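Local coordinates for kojibiose phosphorylase (Gut metagenome, PDB 6W0P), which belongs to glycoside hydrolase family 65, combining an N-terminal beta-sandwich domain with a central helical catalytic domain and a small C-terminal beta domain, at residues N152-I157 against K275-F280; V189-I194 against K229-N234; T210-M215 against D268-K273. All blocks are in the same frame, centred on the assembly; numbering follows the deposited sequence.

Interaction 1: N152-I157 against K275-F280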
ATOM      1  N   ASN A 152      27.742 -29.895  12.824  1.00 34.95           N
ATOM      2  CA  ASN A 152      27.303 -31.032  13.669  1.00 34.21           C
ATOM      3  C   ASN A 152      26.279 -30.620  14.727  1.00 34.46           C
ATOM      4  O   ASN A 152      26.409 -29.527  15.313  1.00 33.54           O
ATOM      5  CB  ASN A 152      28.457 -31.691  14.402  1.00 34.11           C
ATOM      6  CG  ASN A 152      29.570 -32.104  13.470  1.00 33.94           C
ATOM      7  OD1 ASN A 152      29.323 -32.302  12.282  1.00 34.10           O
ATOM      8  ND2 ASN A 152      30.770 -32.245  14.011  1.00 32.53           N
ATOM      9  N   ALA A 153      25.369 -31.559  15.014  1.00 34.98           N
ATOM     10  CA  ALA A 153      24.363 -31.545  16.104  1.00 34.74           C
ATOM     11  C   ALA A 153      24.359 -32.924  16.763  1.00 34.51           C
ATOM     12  O   ALA A 153      24.582 -33.928  16.063  1.00 36.43           O
ATOM     13  CB  ALA A 153      22.989 -31.215  15.562  1.00 34.49           C
ATOM     14  N   TYR A 154      24.078 -32.984  18.051  1.00 33.54           N
ATOM     15  CA  TYR A 154      24.102 -34.240  18.827  1.00 33.35           C
ATOM     16  C   TYR A 154      22.816 -34.358  19.635  1.00 33.89           C
ATOM     17  O   TYR A 154      22.290 -33.335  20.162  1.00 34.42           O
ATOM     18  CB  TYR A 154      25.329 -34.251  19.734  1.00 32.56           C
ATOM     19  CG  TYR A 154      26.583 -33.830  19.013  1.00 32.74           C
ATOM     20  CD1 TYR A 154      27.060 -34.560  17.940  1.00 32.26           C
ATOM     21  CD2 TYR A 154      27.288 -32.697  19.397  1.00 32.24           C
ATOM     22  CE1 TYR A 154      28.203 -34.175  17.266  1.00 33.06           C
ATOM     23  CE2 TYR A 154      28.437 -32.303  18.734  1.00 32.27           C
ATOM     24  CZ  TYR A 154      28.915 -33.057  17.681  1.00 32.65           C
ATOM     25  OH  TYR A 154      30.033 -32.650  17.013  1.00 32.41           O
ATOM     26  N   GLN A 155      22.352 -35.591  19.783  1.00 34.18           N
ATOM     27  CA  GLN A 155      21.136 -35.906  20.559  1.00 34.30           C
ATOM     28  C   GLN A 155      21.409 -37.186  21.325  1.00 35.15           C
ATOM     29  O   GLN A 155      21.988 -38.102  20.741  1.00 38.40           O
ATOM     30  CB  GLN A 155      19.931 -36.080  19.640  1.00 34.08           C
ATOM     31  CG  GLN A 155      18.621 -36.291  20.378  1.00 33.65           C
ATOM     32  CD  GLN A 155      17.507 -36.512  19.389  1.00 33.92           C
ATOM     33  OE1 GLN A 155      17.628 -37.324  18.472  1.00 33.69           O
ATOM     34  NE2 GLN A 155      16.426 -35.761  19.553  1.00 33.95           N
ATOM     35  N   MET A 156      21.010 -37.219  22.580  1.00 34.49           N
ATOM     36  CA  MET A 156      21.111 -38.404  23.438  1.00 34.63           C
ATOM     37  C   MET A 156      19.727 -38.633  24.037  1.00 35.01           C
ATOM     38  O   MET A 156      19.099 -37.657  24.480  1.00 34.64           O
ATOM     39  CB  MET A 156      22.154 -38.222  24.541  1.00 34.57           C
ATOM     40  CG  MET A 156      22.432 -39.488  25.316  1.00 34.74           C
ATOM     41  SD  MET A 156      23.823 -39.330  26.459  1.00 34.88           S
ATOM     42  CE  MET A 156      23.282 -38.043  27.595  1.00 34.89           C
ATOM     43  N   ILE A 157      19.270 -39.882  23.966  1.00 35.33           N
ATOM     44  CA  ILE A 157      17.958 -40.350  24.478  1.00 35.83           C
ATOM     45  C   ILE A 157      18.231 -41.535  25.406  1.00 35.99           C
ATOM     46  O   ILE A 157      18.832 -42.529  24.943  1.00 35.20           O
ATOM     47  CB  ILE A 157      17.021 -40.731  23.317  1.00 36.04           C
ATOM     48  CG1 ILE A 157      16.936 -39.629  22.261  1.00 36.25           C
ATOM     49  CG2 ILE A 157      15.649 -41.094  23.856  1.00 36.48           C
ATOM     50  CD1 ILE A 157      16.392 -40.093  20.931  1.00 36.93           C
ATOM     51  N   LYS A 275      31.385 -39.253  10.679  1.00 46.90           N
ATOM     52  CA  LYS A 275      32.294 -40.345  11.127  1.00 50.07           C
ATOM     53  C   LYS A 275      33.250 -39.810  12.201  1.00 49.67           C
ATOM     54  O   LYS A 275      33.277 -40.392  13.308  1.00 49.91           O
ATOM     55  CB  LYS A 275      33.022 -40.949   9.912  1.00 52.10           C
ATOM     56  CG  LYS A 275      34.079 -42.000  10.212  1.00 52.95           C
ATOM     57  CD  LYS A 275      33.575 -43.133  11.091  1.00 54.70           C
ATOM     58  CE  LYS A 275      34.582 -44.256  11.252  1.00 56.15           C
ATOM     59  NZ  LYS A 275      34.279 -45.079  12.448  1.00 56.33           N
ATOM     60  N   GLU A 276      33.985 -38.731  11.912  1.00 51.32           N
ATOM     61  CA  GLU A 276      34.923 -38.099  12.888  1.00 52.72           C
ATOM     62  C   GLU A 276      34.150 -37.798  14.181  1.00 50.06           C
ATOM     63  O   GLU A 276      34.648 -38.170  15.258  1.00 49.71           O
ATOM     64  CB  GLU A 276      35.586 -36.842  12.311  1.00 56.02           C
ATOM     65  CG  GLU A 276      36.940 -37.106  11.646  1.00 61.17           C
ATOM     66  CD  GLU A 276      37.216 -36.408  10.311  1.00 65.44           C
ATOM     67  OE1 GLU A 276      38.102 -36.903   9.567  1.00 68.56           O
ATOM     68  OE2 GLU A 276      36.552 -35.371  10.000  1.00 66.27           O
ATOM     69  N   ALA A 277      32.952 -37.216  14.073  1.00 46.65           N
ATOM     70  CA  ALA A 277      32.150 -36.743  15.229  1.00 45.71           C
ATOM     71  C   ALA A 277      31.707 -37.933  16.085  1.00 44.29           C
ATOM     72  O   ALA A 277      31.656 -37.784  17.328  1.00 42.05           O
ATOM     73  CB  ALA A 277      30.965 -35.928  14.768  1.00 44.79           C
ATOM     74  N   SER A 278      31.447 -39.074  15.439  1.00 44.46           N
ATOM     75  CA  SER A 278      30.917 -40.293  16.094  1.00 45.26           C
ATOM     76  C   SER A 278      31.965 -40.903  17.030  1.00 44.72           C
ATOM     77  O   SER A 278      31.601 -41.783  17.806  1.00 44.11           O
ATOM     78  CB  SER A 278      30.399 -41.299  15.083  1.00 45.72           C
ATOM     79  OG  SER A 278      31.444 -41.837  14.297  1.00 47.12           O
ATOM     80  N   LYS A 279      33.216 -40.455  16.977  1.00 45.92           N
ATOM     81  CA  LYS A 279      34.287 -40.990  17.863  1.00 46.92           C
ATOM     82  C   LYS A 279      34.125 -40.454  19.297  1.00 44.28           C
ATOM     83  O   LYS A 279      34.721 -41.053  20.203  1.00 43.07           O
ATOM     84  CB  LYS A 279      35.680 -40.631  17.347  1.00 49.04           C
ATOM     85  CG  LYS A 279      35.944 -40.958  15.886  1.00 52.49           C
ATOM     86  CD  LYS A 279      35.951 -42.421  15.560  1.00 54.88           C
ATOM     87  CE  LYS A 279      36.761 -42.706  14.314  1.00 57.31           C
ATOM     88  NZ  LYS A 279      38.199 -42.387  14.515  1.00 58.44           N
ATOM     89  N   PHE A 280      33.354 -39.378  19.500  1.00 42.73           N
ATOM     90  CA  PHE A 280      33.236 -38.668  20.802  1.00 41.77           C
ATOM     91  C   PHE A 280      31.891 -39.008  21.436  1.00 39.94           C
ATOM     92  O   PHE A 280      30.860 -38.999  20.722  1.00 39.45           O
ATOM     93  CB  PHE A 280      33.430 -37.164  20.606  1.00 42.17           C
ATOM     94  CG  PHE A 280      34.744 -36.832  19.951  1.00 43.75           C
ATOM     95  CD1 PHE A 280      35.927 -36.917  20.669  1.00 43.98           C
ATOM     96  CD2 PHE A 280      34.806 -36.532  18.595  1.00 45.07           C
ATOM     97  CE1 PHE A 280      37.143 -36.655  20.056  1.00 45.31           C
ATOM     98  CE2 PHE A 280      36.021 -36.273  17.980  1.00 45.15           C
ATOM     99  CZ  PHE A 280      37.189 -36.338  18.713  1.00 45.88           C
TER

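Interaction 2: V189-I194 against K229-N234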
ATOM      1  N   VAL A 189      16.177 -34.919  -3.706  1.00 52.25           N
ATOM      2  CA  VAL A 189      17.307 -35.314  -4.599  1.00 54.52           C
ATOM      3  C   VAL A 189      17.552 -36.804  -4.378  1.00 55.99           C
ATOM      4  O   VAL A 189      17.202 -37.573  -5.279  1.00 59.43           O
ATOM      5  CB  VAL A 189      18.581 -34.482  -4.363  1.00 54.35           C
ATOM      6  CG1 VAL A 189      19.722 -34.935  -5.264  1.00 54.39           C
ATOM      7  CG2 VAL A 189      18.312 -32.991  -4.534  1.00 53.69           C
ATOM      8  N   LYS A 190      18.048 -37.190  -3.198  1.00 55.50           N
ATOM      9  CA  LYS A 190      18.421 -38.593  -2.894  1.00 56.51           C
ATOM     10  C   LYS A 190      18.195 -38.910  -1.408  1.00 54.89           C
ATOM     11  O   LYS A 190      18.406 -38.005  -0.567  1.00 52.72           O
ATOM     12  CB  LYS A 190      19.883 -38.813  -3.300  1.00 59.36           C
ATOM     13  CG  LYS A 190      20.291 -40.263  -3.507  1.00 61.87           C
ATOM     14  CD  LYS A 190      19.608 -40.953  -4.688  1.00 64.42           C
ATOM     15  CE  LYS A 190      20.221 -42.312  -4.960  1.00 66.40           C
ATOM     16  NZ  LYS A 190      19.775 -42.877  -6.254  1.00 68.61           N
ATOM     17  N   GLU A 191      17.777 -40.150  -1.114  1.00 51.65           N
ATOM     18  CA  GLU A 191      17.865 -40.788   0.228  1.00 51.13           C
ATOM     19  C   GLU A 191      18.853 -41.957   0.116  1.00 51.38           C
ATOM     20  O   GLU A 191      18.913 -42.540  -0.962  1.00 52.32           O
ATOM     21  CB  GLU A 191      16.481 -41.222   0.712  1.00 49.99           C
ATOM     22  CG  GLU A 191      15.477 -40.083   0.723  1.00 49.08           C
ATOM     23  CD  GLU A 191      14.744 -39.883  -0.592  1.00 49.33           C
ATOM     24  OE1 GLU A 191      14.724 -40.817  -1.396  1.00 49.50           O
ATOM     25  OE2 GLU A 191      14.179 -38.797  -0.807  1.00 49.26           O
ATOM     26  N   PHE A 192      19.643 -42.252   1.149  1.00 49.62           N
ATOM     27  CA  PHE A 192      20.726 -43.260   1.049  1.00 49.93           C
ATOM     28  C   PHE A 192      21.072 -43.827   2.418  1.00 49.60           C
ATOM     29  O   PHE A 192      20.963 -43.100   3.432  1.00 49.05           O
ATOM     30  CB  PHE A 192      21.993 -42.646   0.446  1.00 50.68           C
ATOM     31  CG  PHE A 192      22.476 -41.393   1.131  1.00 49.26           C
ATOM     32  CD1 PHE A 192      23.336 -41.461   2.218  1.00 48.97           C
ATOM     33  CD2 PHE A 192      22.075 -40.147   0.678  1.00 49.40           C
ATOM     34  CE1 PHE A 192      23.769 -40.306   2.851  1.00 49.25           C
ATOM     35  CE2 PHE A 192      22.510 -38.989   1.312  1.00 49.32           C
ATOM     36  CZ  PHE A 192      23.351 -39.072   2.400  1.00 49.14           C
ATOM     37  N   LYS A 193      21.510 -45.084   2.433  1.00 49.96           N
ATOM     38  CA  LYS A 193      22.198 -45.686   3.599  1.00 51.49           C
ATOM     39  C   LYS A 193      23.540 -46.221   3.102  1.00 51.90           C
ATOM     40  O   LYS A 193      23.548 -46.999   2.153  1.00 54.50           O
ATOM     41  CB  LYS A 193      21.324 -46.734   4.297  1.00 52.99           C
ATOM     42  CG  LYS A 193      22.010 -47.497   5.425  1.00 53.68           C
ATOM     43  CD  LYS A 193      21.103 -47.800   6.598  1.00 53.92           C
ATOM     44  CE  LYS A 193      21.565 -48.974   7.435  1.00 54.64           C
ATOM     45  NZ  LYS A 193      22.967 -48.833   7.895  1.00 54.83           N
ATOM     46  N   ILE A 194      24.626 -45.750   3.703  1.00 51.84           N
ATOM     47  CA  ILE A 194      26.023 -46.172   3.417  1.00 52.38           C
ATOM     48  C   ILE A 194      26.655 -46.557   4.749  1.00 51.11           C
ATOM     49  O   ILE A 194      26.922 -45.655   5.540  1.00 48.85           O
ATOM     50  CB  ILE A 194      26.784 -45.036   2.708  1.00 53.35           C
ATOM     51  CG1 ILE A 194      25.936 -44.474   1.561  1.00 54.95           C
ATOM     52  CG2 ILE A 194      28.165 -45.514   2.270  1.00 53.80           C
ATOM     53  CD1 ILE A 194      26.705 -43.811   0.424  1.00 57.09           C
ATOM     54  N   LYS A 229      12.295 -37.533   0.913  1.00 46.40           N
ATOM     55  CA  LYS A 229      12.765 -36.419   1.790  1.00 46.26           C
ATOM     56  C   LYS A 229      12.728 -36.792   3.282  1.00 45.68           C
ATOM     57  O   LYS A 229      12.813 -35.870   4.100  1.00 45.67           O
ATOM     58  CB  LYS A 229      11.951 -35.151   1.509  1.00 46.14           C
ATOM     59  CG  LYS A 229      12.109 -34.614   0.092  1.00 47.00           C
ATOM     60  CD  LYS A 229      11.803 -33.147  -0.093  1.00 46.02           C
ATOM     61  CE  LYS A 229      10.548 -32.681   0.605  1.00 46.00           C
ATOM     62  NZ  LYS A 229       9.329 -33.213  -0.031  1.00 47.11           N
ATOM     63  N   GLU A 230      12.640 -38.075   3.646  1.00 45.91           N
ATOM     64  CA  GLU A 230      12.819 -38.509   5.056  1.00 46.59           C
ATOM     65  C   GLU A 230      13.521 -39.873   5.111  1.00 46.12           C
ATOM     66  O   GLU A 230      13.241 -40.751   4.251  1.00 46.83           O
ATOM     67  CB  GLU A 230      11.499 -38.494   5.838  1.00 48.11           C
ATOM     68  CG  GLU A 230      10.604 -39.690   5.616  1.00 50.35           C
ATOM     69  CD  GLU A 230       9.338 -39.738   6.463  1.00 51.00           C
ATOM     70  OE1 GLU A 230       9.209 -38.916   7.389  1.00 49.94           O
ATOM     71  OE2 GLU A 230       8.486 -40.610   6.185  1.00 52.09           O
ATOM     72  N   VAL A 231      14.406 -40.039   6.093  1.00 43.29           N
ATOM     73  CA  VAL A 231      14.998 -41.362   6.418  1.00 42.90           C
ATOM     74  C   VAL A 231      14.728 -41.661   7.891  1.00 41.57           C
ATOM     75  O   VAL A 231      14.595 -40.728   8.675  1.00 40.57           O
ATOM     76  CB  VAL A 231      16.486 -41.418   6.040  1.00 43.51           C
ATOM     77  CG1 VAL A 231      16.636 -41.229   4.539  1.00 43.87           C
ATOM     78  CG2 VAL A 231      17.319 -40.406   6.818  1.00 43.22           C
ATOM     79  N   ILE A 232      14.583 -42.939   8.218  1.00 42.05           N
ATOM     80  CA  ILE A 232      14.202 -43.418   9.576  1.00 41.93           C
ATOM     81  C   ILE A 232      15.141 -44.567   9.946  1.00 42.26           C
ATOM     82  O   ILE A 232      15.410 -45.419   9.082  1.00 44.71           O
ATOM     83  CB  ILE A 232      12.712 -43.816   9.628  1.00 41.63           C
ATOM     84  CG1 ILE A 232      11.813 -42.716   9.063  1.00 41.48           C
ATOM     85  CG2 ILE A 232      12.296 -44.205  11.038  1.00 41.56           C
ATOM     86  CD1 ILE A 232      10.344 -43.096   9.006  1.00 42.26           C
ATOM     87  N   LEU A 233      15.655 -44.538  11.167  1.00 40.83           N
ATOM     88  CA  LEU A 233      16.280 -45.693  11.832  1.00 42.04           C
ATOM     89  C   LEU A 233      15.279 -46.217  12.876  1.00 43.07           C
ATOM     90  O   LEU A 233      14.806 -45.411  13.698  1.00 40.08           O
ATOM     91  CB  LEU A 233      17.604 -45.224  12.447  1.00 42.30           C
ATOM     92  CG  LEU A 233      18.747 -44.943  11.468  1.00 42.13           C
ATOM     93  CD1 LEU A 233      19.869 -44.160  12.143  1.00 42.57           C
ATOM     94  CD2 LEU A 233      19.306 -46.228  10.886  1.00 42.52           C
ATOM     95  N   ASN A 234      14.938 -47.518  12.813  1.00 45.44           N
ATOM     96  CA  ASN A 234      14.003 -48.213  13.749  1.00 46.93           C
ATOM     97  C   ASN A 234      14.817 -48.950  14.816  1.00 45.60           C
ATOM     98  O   ASN A 234      15.742 -49.698  14.441  1.00 44.50           O
ATOM     99  CB  ASN A 234      13.090 -49.222  13.039  1.00 49.67           C
ATOM    100  CG  ASN A 234      12.133 -48.562  12.072  1.00 52.92           C
ATOM    101  OD1 ASN A 234      11.495 -47.559  12.403  1.00 55.53           O
ATOM    102  ND2 ASN A 234      12.013 -49.124  10.877  1.00 56.76           N
TER

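Interaction 3: T210-M215 against D268-K273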
ATOM      1  N   THR A 210      21.250 -26.338  -1.833  1.00 39.10           N
ATOM      2  CA  THR A 210      21.236 -27.778  -1.497  1.00 39.89           C
ATOM      3  C   THR A 210      21.725 -27.980  -0.062  1.00 39.47           C
ATOM      4  O   THR A 210      22.507 -27.136   0.444  1.00 38.27           O
ATOM      5  CB  THR A 210      22.095 -28.587  -2.478  1.00 40.54           C
ATOM      6  OG1 THR A 210      23.469 -28.270  -2.233  1.00 40.35           O
ATOM      7  CG2 THR A 210      21.718 -28.327  -3.921  1.00 40.85           C
ATOM      8  N   LEU A 211      21.276 -29.079   0.537  1.00 39.08           N
ATOM      9  CA  LEU A 211      21.642 -29.493   1.900  1.00 39.28           C
ATOM     10  C   LEU A 211      21.754 -31.021   1.927  1.00 39.33           C
ATOM     11  O   LEU A 211      20.868 -31.682   1.361  1.00 39.38           O
ATOM     12  CB  LEU A 211      20.531 -28.980   2.817  1.00 39.29           C
ATOM     13  CG  LEU A 211      20.614 -29.419   4.270  1.00 39.43           C
ATOM     14  CD1 LEU A 211      19.960 -28.377   5.169  1.00 40.08           C
ATOM     15  CD2 LEU A 211      19.971 -30.784   4.471  1.00 39.87           C
ATOM     16  N   THR A 212      22.778 -31.555   2.591  1.00 39.18           N
ATOM     17  CA  THR A 212      22.884 -32.999   2.921  1.00 40.07           C
ATOM     18  C   THR A 212      22.840 -33.140   4.437  1.00 40.11           C
ATOM     19  O   THR A 212      23.659 -32.491   5.116  1.00 40.36           O
ATOM     20  CB  THR A 212      24.138 -33.653   2.326  1.00 40.29           C
ATOM     21  OG1 THR A 212      23.979 -33.644   0.913  1.00 41.14           O
ATOM     22  CG2 THR A 212      24.333 -35.083   2.780  1.00 40.74           C
ATOM     23  N   SER A 213      21.873 -33.910   4.927  1.00 40.40           N
ATOM     24  CA  SER A 213      21.712 -34.258   6.353  1.00 39.63           C
ATOM     25  C   SER A 213      22.006 -35.740   6.526  1.00 39.93           C
ATOM     26  O   SER A 213      21.313 -36.550   5.865  1.00 40.18           O
ATOM     27  CB  SER A 213      20.337 -33.934   6.851  1.00 39.51           C
ATOM     28  OG  SER A 213      20.275 -34.178   8.248  1.00 39.43           O
ATOM     29  N   VAL A 214      22.992 -36.061   7.369  1.00 39.56           N
ATOM     30  CA  VAL A 214      23.396 -37.469   7.646  1.00 41.06           C
ATOM     31  C   VAL A 214      23.403 -37.715   9.157  1.00 40.91           C
ATOM     32  O   VAL A 214      23.855 -36.834   9.915  1.00 40.52           O
ATOM     33  CB  VAL A 214      24.761 -37.789   7.013  1.00 41.39           C
ATOM     34  CG1 VAL A 214      24.681 -37.785   5.489  1.00 42.12           C
ATOM     35  CG2 VAL A 214      25.844 -36.842   7.501  1.00 41.43           C
ATOM     36  N   MET A 215      22.922 -38.881   9.574  1.00 40.73           N
ATOM     37  CA  MET A 215      23.007 -39.304  10.985  1.00 40.85           C
ATOM     38  C   MET A 215      23.541 -40.733  11.083  1.00 40.99           C
ATOM     39  O   MET A 215      23.530 -41.468  10.093  1.00 40.51           O
ATOM     40  CB  MET A 215      21.652 -39.211  11.680  1.00 40.20           C
ATOM     41  CG  MET A 215      20.621 -40.141  11.132  1.00 39.93           C
ATOM     42  SD  MET A 215      19.197 -40.099  12.223  1.00 39.92           S
ATOM     43  CE  MET A 215      17.972 -40.966  11.243  1.00 40.75           C
ATOM     44  N   ASP A 268      30.043 -36.807   0.562  1.00 53.08           N
ATOM     45  CA  ASP A 268      31.280 -37.426   1.110  1.00 54.33           C
ATOM     46  C   ASP A 268      31.815 -36.578   2.267  1.00 51.56           C
ATOM     47  O   ASP A 268      32.262 -37.159   3.279  1.00 51.09           O
ATOM     48  CB  ASP A 268      32.370 -37.626   0.057  1.00 58.69           C
ATOM     49  CG  ASP A 268      33.316 -38.748   0.460  1.00 62.06           C
ATOM     50  OD1 ASP A 268      33.017 -39.907   0.095  1.00 63.50           O
ATOM     51  OD2 ASP A 268      34.309 -38.465   1.197  1.00 63.08           O
ATOM     52  N   ILE A 269      31.788 -35.252   2.137  1.00 49.09           N
ATOM     53  CA  ILE A 269      32.181 -34.343   3.253  1.00 47.40           C
ATOM     54  C   ILE A 269      31.265 -34.633   4.452  1.00 44.23           C
ATOM     55  O   ILE A 269      31.786 -34.838   5.559  1.00 42.31           O
ATOM     56  CB  ILE A 269      32.144 -32.868   2.821  1.00 47.69           C
ATOM     57  CG1 ILE A 269      33.156 -32.601   1.702  1.00 49.36           C
ATOM     58  CG2 ILE A 269      32.358 -31.955   4.023  1.00 47.07           C
ATOM     59  CD1 ILE A 269      32.867 -31.342   0.894  1.00 49.96           C
ATOM     60  N   ALA A 270      29.958 -34.737   4.231  1.00 42.63           N
ATOM     61  CA  ALA A 270      28.994 -34.956   5.328  1.00 42.99           C
ATOM     62  C   ALA A 270      29.349 -36.257   6.063  1.00 43.27           C
ATOM     63  O   ALA A 270      29.451 -36.230   7.314  1.00 43.30           O
ATOM     64  CB  ALA A 270      27.584 -34.949   4.805  1.00 42.81           C
ATOM     65  N   LEU A 271      29.588 -37.342   5.322  1.00 44.02           N
ATOM     66  CA  LEU A 271      29.860 -38.679   5.914  1.00 43.92           C
ATOM     67  C   LEU A 271      31.200 -38.695   6.646  1.00 43.57           C
ATOM     68  O   LEU A 271      31.268 -39.361   7.699  1.00 41.97           O
ATOM     69  CB  LEU A 271      29.826 -39.737   4.813  1.00 45.04           C
ATOM     70  CG  LEU A 271      28.437 -40.064   4.287  1.00 45.20           C
ATOM     71  CD1 LEU A 271      28.482 -41.308   3.410  1.00 46.97           C
ATOM     72  CD2 LEU A 271      27.456 -40.243   5.431  1.00 45.29           C
ATOM     73  N   THR A 272      32.222 -38.027   6.101  1.00 44.84           N
ATOM     74  CA  THR A 272      33.578 -37.923   6.713  1.00 46.04           C
ATOM     75  C   THR A 272      33.469 -37.218   8.074  1.00 46.68           C
ATOM     76  O   THR A 272      34.003 -37.759   9.074  1.00 47.63           O
ATOM     77  CB  THR A 272      34.573 -37.227   5.777  1.00 46.48           C
ATOM     78  OG1 THR A 272      34.533 -37.893   4.511  1.00 49.07           O
ATOM     79  CG2 THR A 272      35.986 -37.238   6.314  1.00 46.14           C
ATOM     80  N   LYS A 273      32.778 -36.076   8.145  1.00 47.05           N
ATOM     81  CA  LYS A 273      32.629 -35.317   9.419  1.00 46.55           C
ATOM     82  C   LYS A 273      31.720 -36.089  10.388  1.00 45.37           C
ATOM     83  O   LYS A 273      32.069 -36.187  11.569  1.00 44.65           O
ATOM     84  CB  LYS A 273      32.128 -33.898   9.127  1.00 48.33           C
ATOM     85  CG  LYS A 273      33.224 -32.900   8.769  1.00 49.40           C
ATOM     86  CD  LYS A 273      32.723 -31.789   7.876  1.00 50.92           C
ATOM     87  CE  LYS A 273      33.822 -30.909   7.320  1.00 51.14           C
ATOM     88  NZ  LYS A 273      33.896 -29.642   8.069  1.00 51.59           N
TER

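Interaction 1: N152-I157 against K275-F280
The Y154 ring meets A277 edge-on, with the alanine methyl lying near the plane of the ring instead of over a face. From CB, which points from strand 152-161 toward segment 275-280, Y154 carries its ring forward because CG stands anti to the carbonyl carbon (chi1 -46°). CE1, on the leading edge, lies 4.1 Å from A277 CB, and the phenol oxygen OH is equally far from that methyl. OH itself is shared: it accepts a bond from N152 ND2 at 3.1 Å, bent to 140° at the hydrogen, and is also hydrogen-bonded to OD2 of D146. These two partners probably limit the rotation of the phenol. N152 ND2 touches A277 CB as well, at 3.8 Å, while its OD1 is bonded to OG1 of T252, so both ends of the buried amide are engaged. The A277 methyl rests against the ring edge, the phenol oxygen and the amide nitrogen, and a type I turn runs from A277 to F280. Around this contact, helix 282-300 packs on Y154 through F282 and L285, L144 of strand 135-145 touches the same side chain, and Y250 of strand 245-256 bonds the carbonyl oxygen of F280, fixing the turn to the sheet.

Interaction 2: V189-I194 against K229-N234
E191 lays the start of its side chain over V231, with CB 3.8 Å from the valine CG1 and CG a little farther along the same methyl. The two side chains meet at a slant in the interior of a beta sandwich, the fold of the N-terminal domain in this family: strand 186-194 is the outermost strand at one end of the larger antiparallel sheet, and strand 230-239 belongs to the smaller sheet facing it. The CA atoms of E191 and V231 are 6.8 Å apart, too far for the two strands to pair through their backbones but close enough for side chains to meet directly. V231 turns CG1 anti to its carbonyl carbon, and I198, L173 and L226 pack around it, so the aliphatic part of E191 adds to an apolar cluster.

Beyond CG the glutamate changes character. A bend at chi2 (88°) swings the carboxylate off the valine toward the tight turn between strands 223-227 and 230-239, where K229 has positive phi and psi. K229 starts its side chain away from E191, and NZ is bonded to OD1 of N176, so the lysine is gripped by its backbone and not by a charge pair. The other carboxylate oxygen, OE1, forms a salt bridge with NH2 of R188 on the same strand, which probably helps keep the buried acid ionised. From the turn, K229 N donates to E191 OE2 at 2.8 Å, nearly straight at 174°, and arrives from above the carboxylate plane, 41° out of it.

Interaction 3: T210-M215 against D268-K273
Helix-on-sheet packing joins strand 210-217, inside the larger sheet of the N-terminal domain, to helix 263-277, and the contact is apolar. The two short segments run in nearly the same direction, inclined by 30°, with their axes 8.5 Å apart. The small side chain of A270 is consistent with this close approach: its methyl enters between T212 and V214, meeting T212 CG2 at 3.8 Å and V214 CG2 at 3.7 Å. With V214 CG1 anti to the carbonyl carbon (chi1 -67°), CG2 falls between the backbone N and the carbonyl carbon, and it also touches A270 O. V214 CG1 instead meets L271 CD2 at 3.7 Å; the valine and leucine side chains cross at about a right angle, the leucine starting beside the interface and bringing only its end close.

In the beta sandwich, S213 and M215 face the other way, touching strand 165-174 of the smaller sheet, so helix 263-277 covers part of the outer surface of the larger one. I254, on the neighbouring strand 245-256, also packs on A270. T212 divides its two branches between the neighbours: CG2 lies anti to the backbone N and reaches the helix, while OG1 bonds to OG1 of T201 and to OE1 of Q266.

Interactions 1 and 3 use the same helix, 263-277, against the larger sheet, with centres 13 Å apart; their segments adjoin in sequence but do not otherwise touch. Interaction 2 joins that sheet to its smaller partner, 12 Å from interaction 3 by centres and 18 Å from interaction 1. F192 connects interactions 2 and 3: it points to the helix side, placing CZ 3.6 Å from V214 CG1. Inside the sandwich, L233 CD1 meets M215 CE at 3.8 Å. The three contacts therefore tie two layers of strand and one of helix together. All lie about 27 to 33 Å from the centre of the chain, in the N-terminal part of the structure.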